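Local coordinates for protein acetylene hydratase (Pelobacter acetylenicus, PDB 2E7Z) that catalyses the hydration of acetylene to acetaldehyde, using a tungsten bis(molybdopterin guanine dinucleotide) cofactor and a [4Fe-4S] cluster, at residues V14-V19 with K28-P33; K407-L412 with K428-Q433; D434-Y439 with L449-L454. One frame throughout, in Å; residues are numbered along the deposited sequence.

How the contacts relate
Contact 1 stands apart, its nearest atoms about 21 Å from contact 2 and about 19 Å from contact 3. It lies beside the [4Fe-4S] cluster, with the side chain of Val15 about 4 Å from it. Contacts 2 and 3 are neighbours, their centres about 8 Å apart, and they share one mixed sheet in which strands 408-412 and 435-440 run side by side; Ala411 O and Tyr439 N, 2.8 Å apart, probably form one of the hydrogen bonds joining them. Contact 2 packs the end of helix 423-431, which leads into strand 435-440, on strand 408-412, and contact 3 adds the next parallel strand. Near the C-terminal end of strand 435-440, Tyr439 meets the guanine of one MGD.

Contact 1 of 3, residues V14-V19 with K28-P33; sequences VVEAEV and KSISEP
Glu16 and Ser31 meet through a single carboxylate oxygen. Glu16 OE1 accepts from Ser31 OG at 2.7 Å, on the syn side and 20° out of the carboxylate plane, and from Ser31 N at 3.1 Å, which comes from above that plane. A short hydroxyl side chain suits Ser31 because its OG and its own backbone N can grip the same oxygen. The carboxylate gets there on an extended chain (chi2 -176°), and on the way the Glu16 side chain crosses that of Ile30 at about a right angle, Glu16 CG lying 3.6 Å from Ile30 CG1. Ile30 suits the place because its branched chain touches both Glu16 CG and Val14 CG1, the latter 4.0 Å from Ile30 CD1. Behind these side chains, Glu16 N donates to Lys28 O at 2.8 Å, and Lys28 N to Glu16 O. Beyond this pair the strands part, and a water spans Val14 O and Ile30 N. Lys1 adds a salt bridge to Glu16 OE1 and also bonds Ser31 OG. Were Glu16 an alanine, Ser31 N and the Lys1 ammonium would probably lose their shared acceptor, and the 30-32 segment would be freer to move. Strands 14-19 and 25-29 make an antiparallel beta hairpin, completed as a three-stranded sheet by strand 2-5, and Val15 packs near the [4Fe-4S] cluster and its ligands Cys6 and Cys13.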
loop_
_atom_site.group_PDB
_atom_site.type_symbol
_atom_site.label_atom_id
_atom_site.label_comp_id
_atom_site.label_asym_id
_atom_site.label_seq_id
_atom_site.Cartn_x
_atom_site.Cartn_y
_atom_site.Cartn_z
ATOM N N VAL A 14 15.752 4.544 -9.381
ATOM C CA VAL A 14 16.766 3.812 -10.129
ATOM C C VAL A 14 18.145 4.263 -9.663
ATOM O O VAL A 14 18.455 5.463 -9.690
ATOM C CB VAL A 14 16.587 3.975 -11.644
ATOM C CG1 VAL A 14 17.650 3.149 -12.420
ATOM C CG2 VAL A 14 15.169 3.543 -12.040
ATOM N N VAL A 15 18.942 3.298 -9.211
ATOM C CA VAL A 15 20.260 3.548 -8.649
ATOM C C VAL A 15 21.311 2.867 -9.517
ATOM O O VAL A 15 20.986 2.171 -10.488
ATOM C CB VAL A 15 20.351 3.052 -7.155
ATOM C CG1 VAL A 15 19.327 3.760 -6.261
ATOM C CG2 VAL A 15 20.149 1.547 -7.053
ATOM N N GLU A 16 22.575 3.082 -9.179
ATOM C CA GLU A 16 23.647 2.371 -9.841
ATOM C C GLU A 16 24.268 1.411 -8.835
ATOM O O GLU A 16 24.305 1.696 -7.639
ATOM C CB GLU A 16 24.668 3.340 -10.442
ATOM C CG GLU A 16 24.202 3.892 -11.801
ATOM C CD GLU A 16 25.227 4.782 -12.485
ATOM O OE1 GLU A 16 26.054 5.374 -11.766
ATOM O OE2 GLU A 16 25.191 4.895 -13.742
ATOM N N ALA A 17 24.691 0.246 -9.315
ATOM C CA ALA A 17 25.340 -0.740 -8.457
ATOM C C ALA A 17 26.554 -1.295 -9.142
ATOM O O ALA A 17 26.590 -1.422 -10.370
ATOM C CB ALA A 17 24.387 -1.879 -8.117
ATOM N N GLU A 18 27.539 -1.649 -8.330
ATOM C CA GLU A 18 28.746 -2.269 -8.832
ATOM C C GLU A 18 29.305 -3.235 -7.801
ATOM O O GLU A 18 29.363 -2.922 -6.611
ATOM C CB GLU A 18 29.790 -1.199 -9.128
ATOM C CG GLU A 18 30.971 -1.730 -9.899
ATOM C CD GLU A 18 32.008 -0.666 -10.193
ATOM O OE1 GLU A 18 31.992 0.405 -9.529
ATOM O OE2 GLU A 18 32.842 -0.913 -11.093
ATOM N N VAL A 19 29.711 -4.410 -8.268
ATOM C CA VAL A 19 30.376 -5.388 -7.415
ATOM C C VAL A 19 31.840 -4.998 -7.275
ATOM O O VAL A 19 32.544 -4.841 -8.271
ATOM C CB VAL A 19 30.285 -6.798 -8.010
ATOM C CG1 VAL A 19 30.836 -7.826 -7.053
ATOM C CG2 VAL A 19 28.841 -7.133 -8.337
ATOM N N LYS A 28 24.879 3.358 -5.341
ATOM C CA LYS A 28 24.955 4.821 -5.308
ATOM C C LYS A 28 23.895 5.461 -6.194
ATOM O O LYS A 28 23.277 4.786 -7.021
ATOM C CB LYS A 28 26.353 5.301 -5.699
ATOM C CG LYS A 28 26.763 4.993 -7.119
ATOM C CD LYS A 28 28.180 5.503 -7.399
ATOM C CE LYS A 28 29.185 4.985 -6.371
ATOM N NZ LYS A 28 30.599 5.307 -6.749
ATOM N N SER A 29 23.645 6.755 -6.005
ATOM C CA SER A 29 22.701 7.454 -6.846
ATOM C C SER A 29 23.195 7.389 -8.282
ATOM O O SER A 29 24.407 7.407 -8.544
ATOM C CB SER A 29 22.461 8.901 -6.390
ATOM O OG SER A 29 23.653 9.655 -6.432
ATOM N N ILE A 30 22.258 7.226 -9.201
ATOM C CA ILE A 30 22.614 7.067 -10.598
ATOM C C ILE A 30 23.398 8.294 -11.080
ATOM O O ILE A 30 22.980 9.438 -10.891
ATOM C CB ILE A 30 21.367 6.747 -11.452
ATOM C CG1 ILE A 30 21.788 6.313 -12.862
ATOM C CG2 ILE A 30 20.380 7.908 -11.457
ATOM C CD1 ILE A 30 20.787 5.406 -13.513
ATOM N N SER A 31 24.549 8.030 -11.692
ATOM C CA SER A 31 25.465 9.099 -12.124
ATOM C C SER A 31 25.102 9.697 -13.486
ATOM O O SER A 31 25.634 10.744 -13.874
ATOM C CB SER A 31 26.916 8.593 -12.135
ATOM O OG SER A 31 27.056 7.499 -13.032
ATOM N N GLU A 32 24.224 9.021 -14.219
ATOM C CA GLU A 32 23.738 9.489 -15.507
ATOM C C GLU A 32 22.388 10.170 -15.350
ATOM O O GLU A 32 21.665 9.877 -14.397
ATOM C CB GLU A 32 23.588 8.312 -16.478
ATOM C CG GLU A 32 24.895 7.597 -16.765
ATOM C CD GLU A 32 25.813 8.404 -17.656
ATOM O OE1 GLU A 32 25.323 9.306 -18.378
ATOM O OE2 GLU A 32 27.030 8.133 -17.632
ATOM N N PRO A 33 22.032 11.068 -16.285
ATOM C CA PRO A 33 20.712 11.699 -16.241
ATOM C C PRO A 33 19.596 10.688 -16.537
ATOM O O PRO A 33 19.408 10.273 -17.680
ATOM C CB PRO A 33 20.803 12.784 -17.316
ATOM C CG PRO A 33 21.904 12.293 -18.250
ATOM C CD PRO A 33 22.869 11.568 -17.401
HETATM O O HOH W 1 19.578 7.153 -8.010
HETATM O O HOH W 2 27.353 5.266 -15.687
#

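Contact 2 of 3, residues K407-L412 with K428-Q433; sequences KAFFAL and KGLMNQ
Lys407 reaches to the turn that follows helix 423-431 and brings its ammonium group to Asn432, the two side chains crossing obliquely. Lys407 NZ donates to Asn432 O at 3.1 Å, in the carbonyl plane, and more weakly to Asn432 OD1 at 3.3 Å. A bend at chi2 (-73°) turns the otherwise extended lysine chain toward the turn, carrying CD past Asn432 O. Asn432 suits the place because its amide serves both ways: OD1 faces the lysine, while Asn432 ND2 gives a bond of 2.6 Å to a water that NZ also meets weakly. The principal partner of NZ is a carboxylate oxygen of Glu401, which suits a lysine at a buried place.

Gln433 folds back over its own turn. Gln433 NE2 donates to Gly429 O at 3.1 Å, from above the carbonyl plane, while Asn432 N reaches that oxygen from the opposite face; a further bond from NE2 to Val406 O ties the amide to the chain just before the strand. This fixes the amide's rotation and sets Gln433 OE1 3.0 Å from Lys407 C, near Ala408 N but badly angled for a bond to it. Farther along, a chi1 of -176° brings the Phe409 ring to Leu430, the two side chains slanting across each other and Leu430 CD2 lying 3.6 Å from Phe409 CD1. Two large apolar residues suit this buried place between strand and helix.

Strand 408-412, helix 423-431 and strand 435-440 form a beta-alpha-beta unit. Met398 of helix 391-400 packs on Phe409, Leu430 and Gln433. Ala408, turned the other way, packs on helix 80-98, which Lys407 also touches; strand 103-107 lies beside strand 408-412.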
loop_
_atom_site.group_PDB
_atom_site.type_symbol
_atom_site.label_atom_id
_atom_site.label_comp_id
_atom_site.label_asym_id
_atom_site.label_seq_id
_atom_site.Cartn_x
_atom_site.Cartn_y
_atom_site.Cartn_z
ATOM N N LYS A 407 -7.903 -22.784 4.994
ATOM C CA LYS A 407 -7.044 -23.739 5.675
ATOM C C LYS A 407 -5.654 -23.812 5.100
ATOM O O LYS A 407 -4.813 -24.460 5.716
ATOM C CB LYS A 407 -7.689 -25.142 5.648
ATOM C CG LYS A 407 -8.913 -25.210 6.564
ATOM C CD LYS A 407 -8.515 -25.219 8.037
ATOM C CE LYS A 407 -9.756 -25.331 8.900
ATOM N NZ LYS A 407 -9.332 -25.372 10.298
ATOM N N ALA A 408 -5.409 -23.182 3.951
ATOM C CA ALA A 408 -4.045 -23.008 3.441
ATOM C C ALA A 408 -3.779 -21.521 3.281
ATOM O O ALA A 408 -4.666 -20.802 2.823
ATOM C CB ALA A 408 -3.825 -23.730 2.104
ATOM N N PHE A 409 -2.571 -21.075 3.618
ATOM C CA PHE A 409 -2.247 -19.662 3.577
ATOM C C PHE A 409 -0.812 -19.463 3.087
ATOM O O PHE A 409 0.133 -20.057 3.630
ATOM C CB PHE A 409 -2.501 -19.022 4.942
ATOM C CG PHE A 409 -2.283 -17.523 4.976
ATOM C CD1 PHE A 409 -1.047 -16.956 5.289
ATOM C CD2 PHE A 409 -3.357 -16.674 4.685
ATOM C CE1 PHE A 409 -0.895 -15.559 5.323
ATOM C CE2 PHE A 409 -3.203 -15.273 4.766
ATOM C CZ PHE A 409 -1.982 -14.732 5.039
ATOM N N PHE A 410 -0.662 -18.657 2.029
ATOM C CA PHE A 410 0.655 -18.333 1.489
ATOM C C PHE A 410 0.936 -16.857 1.739
ATOM O O PHE A 410 0.119 -15.995 1.370
ATOM C CB PHE A 410 0.803 -18.580 -0.022
ATOM C CG PHE A 410 0.620 -19.991 -0.480
ATOM C CD1 PHE A 410 0.534 -21.062 0.385
ATOM C CD2 PHE A 410 0.549 -20.223 -1.857
ATOM C CE1 PHE A 410 0.375 -22.375 -0.104
ATOM C CE2 PHE A 410 0.407 -21.517 -2.352
ATOM C CZ PHE A 410 0.354 -22.597 -1.460
ATOM N N ALA A 411 2.111 -16.566 2.288
ATOM C CA ALA A 411 2.596 -15.199 2.492
ATOM C C ALA A 411 3.754 -14.975 1.540
ATOM O O ALA A 411 4.808 -15.624 1.707
ATOM C CB ALA A 411 3.013 -14.968 3.940
ATOM N N LEU A 412 3.606 -14.077 0.568
ATOM C CA LEU A 412 4.610 -13.839 -0.473
ATOM C C LEU A 412 5.123 -12.430 -0.315
ATOM O O LEU A 412 4.427 -11.471 -0.613
ATOM C CB LEU A 412 4.032 -14.056 -1.880
ATOM C CG LEU A 412 3.281 -15.372 -2.095
ATOM C CD1 LEU A 412 2.601 -15.431 -3.473
ATOM C CD2 LEU A 412 4.184 -16.553 -1.862
ATOM N N LYS A 428 -4.661 -15.885 15.450
ATOM C CA LYS A 428 -5.628 -16.959 15.607
ATOM C C LYS A 428 -5.895 -17.635 14.242
ATOM O O LYS A 428 -5.971 -18.863 14.136
ATOM C CB LYS A 428 -6.950 -16.436 16.207
ATOM C CG LYS A 428 -7.976 -17.541 16.354
ATOM C CD LYS A 428 -9.251 -17.076 16.986
ATOM C CE LYS A 428 -10.223 -18.239 16.934
ATOM N NZ LYS A 428 -11.456 -17.998 17.719
ATOM N N GLY A 429 -6.034 -16.814 13.205
ATOM C CA GLY A 429 -6.270 -17.322 11.849
ATOM C C GLY A 429 -5.133 -18.228 11.398
ATOM O O GLY A 429 -5.343 -19.339 10.946
ATOM N N LEU A 430 -3.893 -17.747 11.552
ATOM C CA LEU A 430 -2.713 -18.546 11.191
ATOM C C LEU A 430 -2.632 -19.848 12.010
ATOM O O LEU A 430 -2.344 -20.914 11.460
ATOM C CB LEU A 430 -1.428 -17.698 11.355
ATOM C CG LEU A 430 -1.341 -16.602 10.275
ATOM C CD1 LEU A 430 -0.226 -15.606 10.698
ATOM C CD2 LEU A 430 -1.033 -17.203 8.911
ATOM N N MET A 431 -2.934 -19.779 13.302
ATOM C CA MET A 431 -2.889 -20.976 14.154
ATOM C C MET A 431 -3.969 -22.010 13.784
ATOM O O MET A 431 -3.859 -23.168 14.181
ATOM C CB MET A 431 -2.983 -20.597 15.643
ATOM C CG MET A 431 -1.739 -19.885 16.170
ATOM S SD MET A 431 -0.286 -20.952 16.084
ATOM C CE MET A 431 -0.744 -22.283 17.206
ATOM N N ASN A 432 -4.981 -21.618 13.015
ATOM C CA ASN A 432 -6.020 -22.571 12.596
ATOM C C ASN A 432 -5.792 -23.127 11.189
ATOM O O ASN A 432 -6.636 -23.846 10.683
ATOM C CB ASN A 432 -7.392 -21.898 12.693
ATOM C CG ASN A 432 -8.539 -22.887 12.721
ATOM O OD1 ASN A 432 -9.607 -22.624 12.151
ATOM N ND2 ASN A 432 -8.367 -23.977 13.399
ATOM N N GLN A 433 -4.645 -22.814 10.590
ATOM C CA GLN A 433 -4.297 -23.308 9.249
ATOM C C GLN A 433 -3.766 -24.720 9.269
ATOM O O GLN A 433 -3.126 -25.124 10.225
ATOM C CB GLN A 433 -3.270 -22.383 8.568
ATOM C CG GLN A 433 -3.758 -20.954 8.347
ATOM C CD GLN A 433 -5.089 -20.970 7.608
ATOM O OE1 GLN A 433 -5.121 -21.177 6.405
ATOM N NE2 GLN A 433 -6.192 -20.782 8.335
HETATM O O HOH W 3 -9.809 -26.097 13.209
#

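Contact 3 of 3, residues D434-Y439 with L449-L454; sequences DLVVCY and LADYVL. With MGD (2-amino-5,6-dimercapto-7-methyl-3,7,8a,9-tetrahydro-8-oxa-1,3,9,10-tetraaza-anthracen-4-one guanosine dinucleotide), chain E.
Val436 O accepts from two successive amides: Asp451 N at 2.8 Å and, more weakly, Tyr452 N at 3.3 Å. Asp451 answers with its side chain, OD2 taking Val436 N at 2.8 Å on its anti lone pair, so one residue grips both polar atoms of Val436. A short carboxylate suits this place where strand 452-455 begins: OD2 takes Val436 N much as a strand carbonyl would, and it also forms a salt bridge with Arg70. The axes of strands 435-439 and 452-454 diverge by 19°, and Cys438 N donates to Tyr452 O and Leu454 N to Cys438 O. Apolar side chains pair across the strands: Val437 CG1 meets Leu454 CD1 at 3.7 Å, while Leu435 CD1 approaches the edge of the Tyr452 ring and Val436 packs on Ala450.

At the other end Tyr439 O accepts from MGD N2 at 3.2 Å. The same amino group lies over one face of the tyrosine ring, 3.4 Å from Tyr439 CD2, and Tyr439 OH is held by Lys489 O. The guanine amino group thus has a carbonyl acceptor and an aromatic face, consistent with a nucleotide pocket at the C-terminal end of parallel strands, where Tyr439 is one of the cofactor-binding residues.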
loop_
_atom_site.group_PDB
_atom_site.type_symbol
_atom_site.label_atom_id
_atom_site.label_comp_id
_atom_site.label_asym_id
_atom_site.label_seq_id
_atom_site.Cartn_x
_atom_site.Cartn_y
_atom_site.Cartn_z
ATOM N N ASP A 434 -4.062 -25.454 8.194
ATOM C CA ASP A 434 -3.458 -26.773 7.974
ATOM C C ASP A 434 -2.145 -26.661 7.188
ATOM O O ASP A 434 -1.276 -27.518 7.319
ATOM C CB ASP A 434 -4.438 -27.669 7.215
ATOM C CG ASP A 434 -5.625 -28.062 8.044
ATOM O OD1 ASP A 434 -5.499 -28.140 9.285
ATOM O OD2 ASP A 434 -6.680 -28.310 7.445
ATOM N N LEU A 435 -1.970 -25.583 6.422
ATOM C CA LEU A 435 -0.750 -25.354 5.646
ATOM C C LEU A 435 -0.454 -23.880 5.571
ATOM O O LEU A 435 -1.309 -23.116 5.135
ATOM C CB LEU A 435 -0.890 -25.901 4.219
ATOM C CG LEU A 435 0.264 -25.626 3.242
ATOM C CD1 LEU A 435 1.558 -26.328 3.671
ATOM C CD2 LEU A 435 -0.092 -26.101 1.854
ATOM N N VAL A 436 0.751 -23.488 5.979
ATOM C CA VAL A 436 1.216 -22.106 5.827
ATOM C C VAL A 436 2.564 -22.140 5.140
ATOM O O VAL A 436 3.474 -22.887 5.565
ATOM C CB VAL A 436 1.322 -21.378 7.179
ATOM C CG1 VAL A 436 1.946 -19.974 7.068
ATOM C CG2 VAL A 436 -0.031 -21.354 7.859
ATOM N N VAL A 437 2.698 -21.387 4.057
ATOM C CA VAL A 437 3.970 -21.264 3.344
ATOM C C VAL A 437 4.370 -19.801 3.347
ATOM O O VAL A 437 3.550 -18.932 3.012
ATOM C CB VAL A 437 3.818 -21.753 1.892
ATOM C CG1 VAL A 437 5.106 -21.500 1.079
ATOM C CG2 VAL A 437 3.363 -23.228 1.823
ATOM N N CYS A 438 5.598 -19.502 3.751
ATOM C CA CYS A 438 6.101 -18.135 3.795
ATOM C C CYS A 438 7.292 -17.990 2.886
ATOM O O CYS A 438 8.296 -18.669 3.126
ATOM C CB CYS A 438 6.390 -17.698 5.234
ATOM S SG CYS A 438 6.966 -15.997 5.350
ATOM N N TYR A 439 7.188 -17.158 1.855
ATOM C CA TYR A 439 8.257 -16.940 0.885
ATOM C C TYR A 439 8.859 -15.575 1.197
ATOM O O TYR A 439 8.236 -14.521 0.980
ATOM C CB TYR A 439 7.682 -17.047 -0.547
ATOM C CG TYR A 439 8.619 -16.644 -1.655
ATOM C CD1 TYR A 439 9.715 -17.438 -2.007
ATOM C CD2 TYR A 439 8.391 -15.472 -2.390
ATOM C CE1 TYR A 439 10.552 -17.064 -3.052
ATOM C CE2 TYR A 439 9.224 -15.107 -3.411
ATOM C CZ TYR A 439 10.300 -15.900 -3.751
ATOM O OH TYR A 439 11.126 -15.457 -4.765
ATOM N N LEU A 449 5.483 -18.915 11.941
ATOM C CA LEU A 449 4.194 -19.626 11.993
ATOM C C LEU A 449 3.979 -20.551 10.809
ATOM O O LEU A 449 2.907 -21.155 10.667
ATOM C CB LEU A 449 3.046 -18.605 12.119
ATOM C CG LEU A 449 2.977 -17.919 13.494
ATOM C CD1 LEU A 449 2.324 -16.537 13.452
ATOM C CD2 LEU A 449 2.302 -18.807 14.522
ATOM N N ALA A 450 5.003 -20.706 9.966
ATOM C CA ALA A 450 4.845 -21.465 8.747
ATOM C C ALA A 450 5.143 -22.950 8.908
ATOM O O ALA A 450 5.840 -23.342 9.841
ATOM C CB ALA A 450 5.680 -20.865 7.640
ATOM N N ASP A 451 4.622 -23.753 7.971
ATOM C CA ASP A 451 5.087 -25.142 7.786
ATOM C C ASP A 451 6.372 -25.168 6.962
ATOM O O ASP A 451 7.240 -26.034 7.154
ATOM C CB ASP A 451 4.016 -25.975 7.105
ATOM C CG ASP A 451 2.798 -26.111 7.976
ATOM O OD1 ASP A 451 2.810 -26.932 8.925
ATOM O OD2 ASP A 451 1.820 -25.397 7.734
ATOM N N TYR A 452 6.493 -24.232 6.026
ATOM C CA TYR A 452 7.638 -24.135 5.115
ATOM C C TYR A 452 8.005 -22.692 4.920
ATOM O O TYR A 452 7.099 -21.854 4.648
ATOM C CB TYR A 452 7.332 -24.744 3.718
ATOM C CG TYR A 452 6.912 -26.192 3.787
ATOM C CD1 TYR A 452 5.574 -26.537 3.979
ATOM C CD2 TYR A 452 7.871 -27.216 3.714
ATOM C CE1 TYR A 452 5.164 -27.844 4.087
ATOM C CE2 TYR A 452 7.502 -28.549 3.854
ATOM C CZ TYR A 452 6.148 -28.845 4.052
ATOM O OH TYR A 452 5.765 -30.159 4.196
ATOM N N VAL A 453 9.305 -22.406 5.042
ATOM C CA VAL A 453 9.813 -21.079 4.750
ATOM C C VAL A 453 10.687 -21.228 3.522
ATOM O O VAL A 453 11.596 -22.069 3.494
ATOM C CB VAL A 453 10.577 -20.495 5.936
ATOM C CG1 VAL A 453 11.131 -19.083 5.601
ATOM C CG2 VAL A 453 9.663 -20.424 7.165
ATOM N N LEU A 454 10.375 -20.457 2.486
ATOM C CA LEU A 454 11.044 -20.587 1.193
ATOM C C LEU A 454 11.847 -19.348 0.916
ATOM O O LEU A 454 11.361 -18.260 1.094
ATOM C CB LEU A 454 10.047 -20.843 0.067
ATOM C CG LEU A 454 9.197 -22.092 0.266
ATOM C CD1 LEU A 454 8.213 -22.165 -0.888
ATOM C CD2 LEU A 454 10.063 -23.335 0.280
HETATM P PB MGD E . 5.799 -5.985 5.507
HETATM O O1B MGD E . 4.507 -6.283 6.225
HETATM O O2B MGD E . 6.961 -5.448 6.260
HETATM O O3B MGD E . 5.569 -4.960 4.294
HETATM O O3A MGD E . 3.344 -4.173 3.434
HETATM P PA MGD E . 4.633 -5.036 2.990
HETATM O O1A MGD E . 5.421 -4.352 1.914
HETATM O O2A MGD E . 4.123 -6.429 2.776
HETATM O "O5'" MGD E . 6.225 -7.362 4.786
HETATM C "C5'" MGD E . 7.150 -7.322 3.713
HETATM C "C4'" MGD E . 7.920 -8.626 3.769
HETATM O "O4'" MGD E . 8.638 -8.748 2.531
HETATM C "C3'" MGD E . 9.015 -8.649 4.830
HETATM O "O3'" MGD E . 8.807 -9.783 5.688
HETATM C "C2'" MGD E . 10.357 -8.738 4.074
HETATM O "O2'" MGD E . 11.395 -9.517 4.702
HETATM C "C1'" MGD E . 9.914 -9.378 2.786
HETATM N N9 MGD E . 10.716 -9.070 1.591
HETATM C C8 MGD E . 11.278 -7.883 1.254
HETATM N N7 MGD E . 11.848 -7.953 0.040
HETATM C C5 MGD E . 11.583 -9.187 -0.442
HETATM C C6 MGD E . 11.873 -9.932 -1.655
HETATM O O6 MGD E . 12.511 -9.416 -2.597
HETATM N N1 MGD E . 11.381 -11.181 -1.717
HETATM C C2 MGD E . 10.747 -11.808 -0.731
HETATM N N2 MGD E . 10.304 -13.082 -0.932
HETATM N N3 MGD E . 10.455 -11.189 0.409
HETATM C C4 MGD E . 10.844 -9.909 0.576
HETATM C C10 MGD E . 3.400 -2.756 3.259
HETATM C C11 MGD E . 1.982 -2.246 3.393
HETATM O O11 MGD E . 1.622 -2.463 4.756
HETATM C C12 MGD E . 1.922 -0.779 3.044
HETATM S S12 MGD E . 2.563 -0.278 1.540
HETATM C C13 MGD E . 1.327 0.103 3.865
HETATM S S13 MGD E . 1.352 1.779 3.567
HETATM C C14 MGD E . 0.615 -0.305 5.118
HETATM N N15 MGD E . 1.331 0.106 6.316
HETATM C C16 MGD E . 0.772 -0.347 7.475
HETATM C C17 MGD E . 0.815 0.378 8.753
HETATM O O17 MGD E . 1.377 1.493 8.831
HETATM N N18 MGD E . 0.221 -0.195 9.819
HETATM C C19 MGD E . -0.407 -1.397 9.766
HETATM N N19 MGD E . -0.977 -1.921 10.871
HETATM N N20 MGD E . -0.457 -2.118 8.638
HETATM C C21 MGD E . 0.082 -1.649 7.506
HETATM N N22 MGD E . -0.008 -2.369 6.385
HETATM C C23 MGD E . 0.397 -1.827 5.105
HETATM O O HOH W 4 0.549 -28.496 9.241
#